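Unsaturated glucuronyl hydrolase (PDB 2ZZR) hydrolyses unsaturated chondroitin, hyaluronan and heparin disaccharides, releasing the 4-deoxy-4,5-didehydro uronic acid from their (1->3) or (1->4) glycosidic bonds. Local coordinates at residues D144-R149 against G155-W160; G273-F278 against E329-A334. All coordinates share one frame; numbering follows the deposited sequence.

Overall arrangement
The alpha-helical barrel of this glycoside hydrolase family 88 enzyme shows how chemistry follows the local backbone. Contacts 1 and 2 share no helix or strand and lie on opposite sides of the chain's centre, their own centres about 31 Å apart. Both are largely buried, although contact 1 also includes the exposed Trp160. Contact 1 is local, joining the end of a helix to the strand that soon follows, and one arginine serves backbone carbonyls there. Contact 2 joins two helices through segments separated by 50 residues. With their backbones already paired internally, they meet through side chains, a tyrosine hydroxyl, an asparagine amide and a water.

Contact 1 (D144-R149 against G155-W160); sequences DKLMER and GFIQAW
Arg149, near the C-terminal end of helix 133-147, ties that helix to residues 155-160 in the alpha-helical barrel of family 88, where the chain turns back through a small two-stranded antiparallel hairpin carrying a G1 beta bulge at Gly155 and Phe156. The backbone sets the frame: Gln158 N donates to Arg149 O over 2.9 Å in a nearly straight bond (171°). From there the arginine side chain follows the returning chain. Arg149 CB rests 3.9 Å from Ile157 CG2, a methyl that also meets Leu146 CD1, the leucine and isoleucine side chains crossing at about a right angle. Arg149 CG and CD run past Gln158 O, CD at 3.4 Å. A bend at chi3 (73°) turns the guanidinium so that its edge addresses two successive carbonyls: Arg149 NE donates to Gln158 O at 2.9 Å, almost in the guanidinium plane, while Arg149 NH2 donates to Ala159 O at 2.8 Å, with CZ beside that oxygen. Both oxygens are approached from above their carbonyl planes. Two bonds from one rigid group fix its rotation and satisfy the carbonyl oxygens of two buried residues. The anchored chain leads directly to Trp160, whose side chain comes within about 5 Å of that of Asp114, the probable nucleophile. At the tip, Arg149 NH2 lies 3.6 Å from Trp160 CA and also donates to Gly161 O.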
# COMPACT_ATOMS: atom_id res chain seq x y z
N ASP A 144 -1.88 -8.59 -17.80
CA ASP A 144 -1.08 -8.75 -19.02
C ASP A 144 -0.23 -7.51 -19.30
O ASP A 144 0.93 -7.62 -19.71
CB ASP A 144 -1.98 -9.07 -20.21
CG ASP A 144 -2.60 -10.45 -20.13
OD1 ASP A 144 -2.03 -11.31 -19.43
OD2 ASP A 144 -3.67 -10.66 -20.75
N LYS A 145 -0.81 -6.33 -19.06
CA LYS A 145 -0.07 -5.08 -19.21
C LYS A 145 1.13 -5.04 -18.27
O LYS A 145 2.24 -4.67 -18.68
CB LYS A 145 -0.99 -3.87 -18.99
CG LYS A 145 -0.36 -2.52 -19.28
CD LYS A 145 -0.10 -2.31 -20.77
CE LYS A 145 0.58 -0.98 -21.04
NZ LYS A 145 2.03 -1.03 -20.70
N LEU A 146 0.92 -5.44 -17.02
CA LEU A 146 2.00 -5.48 -16.03
C LEU A 146 3.10 -6.48 -16.42
O LEU A 146 4.29 -6.19 -16.26
CB LEU A 146 1.44 -5.81 -14.64
CG LEU A 146 2.44 -5.78 -13.48
CD1 LEU A 146 3.13 -4.42 -13.37
CD2 LEU A 146 1.76 -6.17 -12.18
N MET A 147 2.69 -7.64 -16.94
CA MET A 147 3.63 -8.68 -17.38
C MET A 147 4.62 -8.19 -18.45
O MET A 147 5.74 -8.70 -18.54
CB MET A 147 2.86 -9.90 -17.89
CG MET A 147 2.12 -10.68 -16.79
SD MET A 147 3.23 -11.63 -15.74
CE MET A 147 3.49 -13.07 -16.78
N GLU A 148 4.20 -7.19 -19.23
CA GLU A 148 5.03 -6.63 -20.31
C GLU A 148 6.36 -6.05 -19.81
O GLU A 148 7.33 -5.94 -20.57
CB GLU A 148 4.28 -5.53 -21.08
CG GLU A 148 3.07 -6.00 -21.88
CD GLU A 148 2.28 -4.84 -22.47
OE1 GLU A 148 2.74 -3.68 -22.39
OE2 GLU A 148 1.18 -5.09 -23.01
N ARG A 149 6.40 -5.67 -18.53
CA ARG A 149 7.60 -5.06 -17.95
C ARG A 149 8.55 -6.05 -17.27
O ARG A 149 9.58 -5.65 -16.73
CB ARG A 149 7.24 -3.90 -17.02
CG ARG A 149 6.40 -2.81 -17.69
CD ARG A 149 6.39 -1.52 -16.89
NE ARG A 149 7.68 -0.80 -16.95
CZ ARG A 149 8.07 -0.05 -17.98
NH1 ARG A 149 7.30 0.10 -19.05
NH2 ARG A 149 9.26 0.54 -17.94
N GLY A 155 14.96 -11.27 -13.11
CA GLY A 155 13.65 -11.82 -12.71
C GLY A 155 12.80 -10.84 -11.93
O GLY A 155 12.30 -11.16 -10.85
N PHE A 156 12.62 -9.65 -12.48
CA PHE A 156 11.88 -8.59 -11.81
C PHE A 156 11.03 -7.79 -12.79
O PHE A 156 11.29 -7.80 -14.01
CB PHE A 156 12.83 -7.65 -11.06
CG PHE A 156 13.71 -6.83 -11.97
CD1 PHE A 156 14.89 -7.36 -12.48
CD2 PHE A 156 13.34 -5.53 -12.33
CE1 PHE A 156 15.70 -6.62 -13.34
CE2 PHE A 156 14.14 -4.77 -13.19
CZ PHE A 156 15.33 -5.32 -13.69
N ILE A 157 10.02 -7.10 -12.26
CA ILE A 157 9.20 -6.20 -13.05
C ILE A 157 9.87 -4.83 -13.03
O ILE A 157 10.04 -4.23 -11.96
CB ILE A 157 7.75 -6.09 -12.49
CG1 ILE A 157 7.07 -7.46 -12.53
CG2 ILE A 157 6.94 -5.04 -13.26
CD1 ILE A 157 5.86 -7.57 -11.65
N GLN A 158 10.27 -4.36 -14.20
CA GLN A 158 10.97 -3.08 -14.30
C GLN A 158 10.03 -1.90 -14.06
O GLN A 158 8.91 -1.87 -14.59
CB GLN A 158 11.68 -2.93 -15.65
CG GLN A 158 12.69 -1.77 -15.67
CD GLN A 158 13.25 -1.45 -17.04
OE1 GLN A 158 13.54 -0.29 -17.36
NE2 GLN A 158 13.40 -2.48 -17.87
N ALA A 159 10.50 -0.95 -13.27
CA ALA A 159 9.78 0.30 -13.03
C ALA A 159 9.70 1.13 -14.33
O ALA A 159 10.36 0.79 -15.33
CB ALA A 159 10.47 1.09 -11.93
N TRP A 160 8.88 2.18 -14.30
CA TRP A 160 8.72 3.09 -15.45
C TRP A 160 10.05 3.56 -16.02
O TRP A 160 11.06 3.67 -15.30
CB TRP A 160 7.85 4.29 -15.07
CG TRP A 160 8.18 4.94 -13.76
CD1 TRP A 160 7.59 4.69 -12.54
CD2 TRP A 160 9.17 5.95 -13.51
NE1 TRP A 160 8.16 5.47 -11.57
CE2 TRP A 160 9.13 6.26 -12.14
CE3 TRP A 160 10.09 6.63 -14.33
CZ2 TRP A 160 9.97 7.21 -11.55
CZ3 TRP A 160 10.92 7.58 -13.75
CH2 TRP A 160 10.86 7.86 -12.37

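Contact 2 (G273-F278 against E329-A334)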
# COMPACT_ATOMS: atom_id res chain seq x y z
N GLY A 273 11.52 -8.60 10.74
CA GLY A 273 12.64 -7.66 10.63
C GLY A 273 12.17 -6.26 10.27
O GLY A 273 12.48 -5.29 10.97
N MET A 274 11.42 -6.15 9.17
CA MET A 274 10.98 -4.85 8.67
C MET A 274 10.00 -4.15 9.61
O MET A 274 10.06 -2.93 9.78
CB MET A 274 10.37 -4.97 7.27
CG MET A 274 11.32 -5.50 6.20
SD MET A 274 10.81 -5.11 4.52
CE MET A 274 11.16 -3.35 4.44
N THR A 275 9.11 -4.93 10.23
CA THR A 275 8.10 -4.37 11.11
C THR A 275 8.72 -3.89 12.42
O THR A 275 8.39 -2.80 12.91
CB THR A 275 6.96 -5.38 11.36
OG1 THR A 275 6.43 -5.78 10.09
CG2 THR A 275 5.85 -4.77 12.19
N ASN A 276 9.65 -4.67 12.98
CA ASN A 276 10.29 -4.27 14.23
C ASN A 276 11.11 -3.00 14.01
O ASN A 276 11.13 -2.13 14.87
CB ASN A 276 11.16 -5.39 14.80
CG ASN A 276 10.34 -6.60 15.23
OD1 ASN A 276 9.12 -6.61 15.07
ND2 ASN A 276 11.01 -7.61 15.78
N TYR A 277 11.76 -2.91 12.86
CA TYR A 277 12.52 -1.73 12.47
C TYR A 277 11.61 -0.49 12.48
O TYR A 277 11.96 0.56 13.03
CB TYR A 277 13.13 -1.95 11.09
CG TYR A 277 13.99 -0.81 10.60
CD1 TYR A 277 15.38 -0.83 10.77
CD2 TYR A 277 13.42 0.28 9.94
CE1 TYR A 277 16.17 0.22 10.30
CE2 TYR A 277 14.21 1.33 9.47
CZ TYR A 277 15.58 1.29 9.66
OH TYR A 277 16.35 2.33 9.19
N PHE A 278 10.44 -0.64 11.87
CA PHE A 278 9.45 0.43 11.77
C PHE A 278 8.95 0.80 13.16
O PHE A 278 8.99 1.97 13.54
CB PHE A 278 8.30 -0.04 10.86
CG PHE A 278 7.32 1.03 10.47
CD1 PHE A 278 7.54 1.83 9.35
CD2 PHE A 278 6.13 1.20 11.18
CE1 PHE A 278 6.61 2.82 8.97
CE2 PHE A 278 5.20 2.18 10.81
CZ PHE A 278 5.44 2.98 9.70
N GLU A 329 1.40 -10.97 20.25
CA GLU A 329 0.54 -10.09 21.03
C GLU A 329 1.00 -8.63 20.96
O GLU A 329 0.17 -7.71 20.85
CB GLU A 329 0.46 -10.56 22.48
CG GLU A 329 -0.40 -9.65 23.32
CD GLU A 329 -0.91 -10.30 24.56
OE1 GLU A 329 -0.12 -10.45 25.52
OE2 GLU A 329 -2.12 -10.65 24.58
N THR A 330 2.31 -8.41 20.99
CA THR A 330 2.86 -7.06 20.80
C THR A 330 2.40 -6.45 19.47
O THR A 330 1.97 -5.29 19.45
CB THR A 330 4.39 -7.05 20.92
OG1 THR A 330 4.77 -7.62 22.17
CG2 THR A 330 4.93 -5.61 20.86
N TYR A 331 2.48 -7.21 18.38
CA TYR A 331 2.02 -6.73 17.08
C TYR A 331 0.54 -6.37 17.09
O TYR A 331 0.15 -5.34 16.54
CB TYR A 331 2.28 -7.76 15.96
CG TYR A 331 3.73 -7.98 15.59
CD1 TYR A 331 4.23 -9.27 15.45
CD2 TYR A 331 4.60 -6.90 15.34
CE1 TYR A 331 5.56 -9.51 15.09
CE2 TYR A 331 5.94 -7.13 14.98
CZ TYR A 331 6.41 -8.43 14.86
OH TYR A 331 7.72 -8.67 14.51
N LYS A 332 -0.29 -7.20 17.72
CA LYS A 332 -1.72 -6.92 17.82
C LYS A 332 -1.95 -5.58 18.52
O LYS A 332 -2.72 -4.74 18.04
CB LYS A 332 -2.46 -8.04 18.56
CG LYS A 332 -3.96 -7.80 18.71
CD LYS A 332 -4.50 -8.54 19.94
CE LYS A 332 -5.96 -8.19 20.20
NZ LYS A 332 -6.87 -8.86 19.25
N TYR A 333 -1.29 -5.39 19.65
CA TYR A 333 -1.45 -4.16 20.40
C TYR A 333 -0.84 -2.98 19.67
O TYR A 333 -1.40 -1.89 19.71
CB TYR A 333 -0.92 -4.32 21.83
CG TYR A 333 -1.95 -4.94 22.73
CD1 TYR A 333 -2.17 -6.32 22.74
CD2 TYR A 333 -2.75 -4.14 23.55
CE1 TYR A 333 -3.14 -6.89 23.56
CE2 TYR A 333 -3.73 -4.70 24.37
CZ TYR A 333 -3.92 -6.08 24.37
OH TYR A 333 -4.88 -6.63 25.18
N ALA A 334 0.27 -3.21 18.97
CA ALA A 334 0.91 -2.18 18.15
C ALA A 334 -0.04 -1.64 17.08
O ALA A 334 -0.19 -0.43 16.94
CB ALA A 334 2.20 -2.69 17.53
O HOH W 1 9.27 -10.27 16.05
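The phenol ring of Tyr331 and the carboxamide of Asn276 are the flat groups that meet here, their planes 33° apart and their side chains crossing at about a right angle. Asn276 OD1 sits at the edge of the ring, near its plane, 2.6 Å from Tyr331 OH and 3.2 Å from Tyr331 CE2. The methyl of Thr275 approaches obliquely, CG2 standing 3.7 Å from Tyr331 CE2. Beyond the two segments, Phe271 forms an edge-to-face pair with the same ring, and Ile314 and Leu318 of helix 304-318 pack against it. The tyrosine thus reaches from helix 328-346 to helix 265-280, a side-chain bridge between two helices of the barrel.

Rotation about the first torsion of Thr275 (chi1 -56°) places its methyl opposite the backbone N, leaving OG1 to bond to Phe271 O, one turn back in its own helix; the apolar branch is therefore the one given to the ring. Tyr331 OH donates to Asn276 OD1 at a C=O...donor angle of 125°, tilted from the carbonyl plane. A water completes the circuit, donating to Tyr331 OH at 2.7 Å and accepting from Asn276 ND2 at 3.2 Å, while Glu9 O takes a further bond from ND2.

Both ends of the amide are thereby engaged, which fixes its orientation. The hydroxyl acts as donor and acceptor at once, a cooperative pairing that would probably strengthen its short bond to OD1.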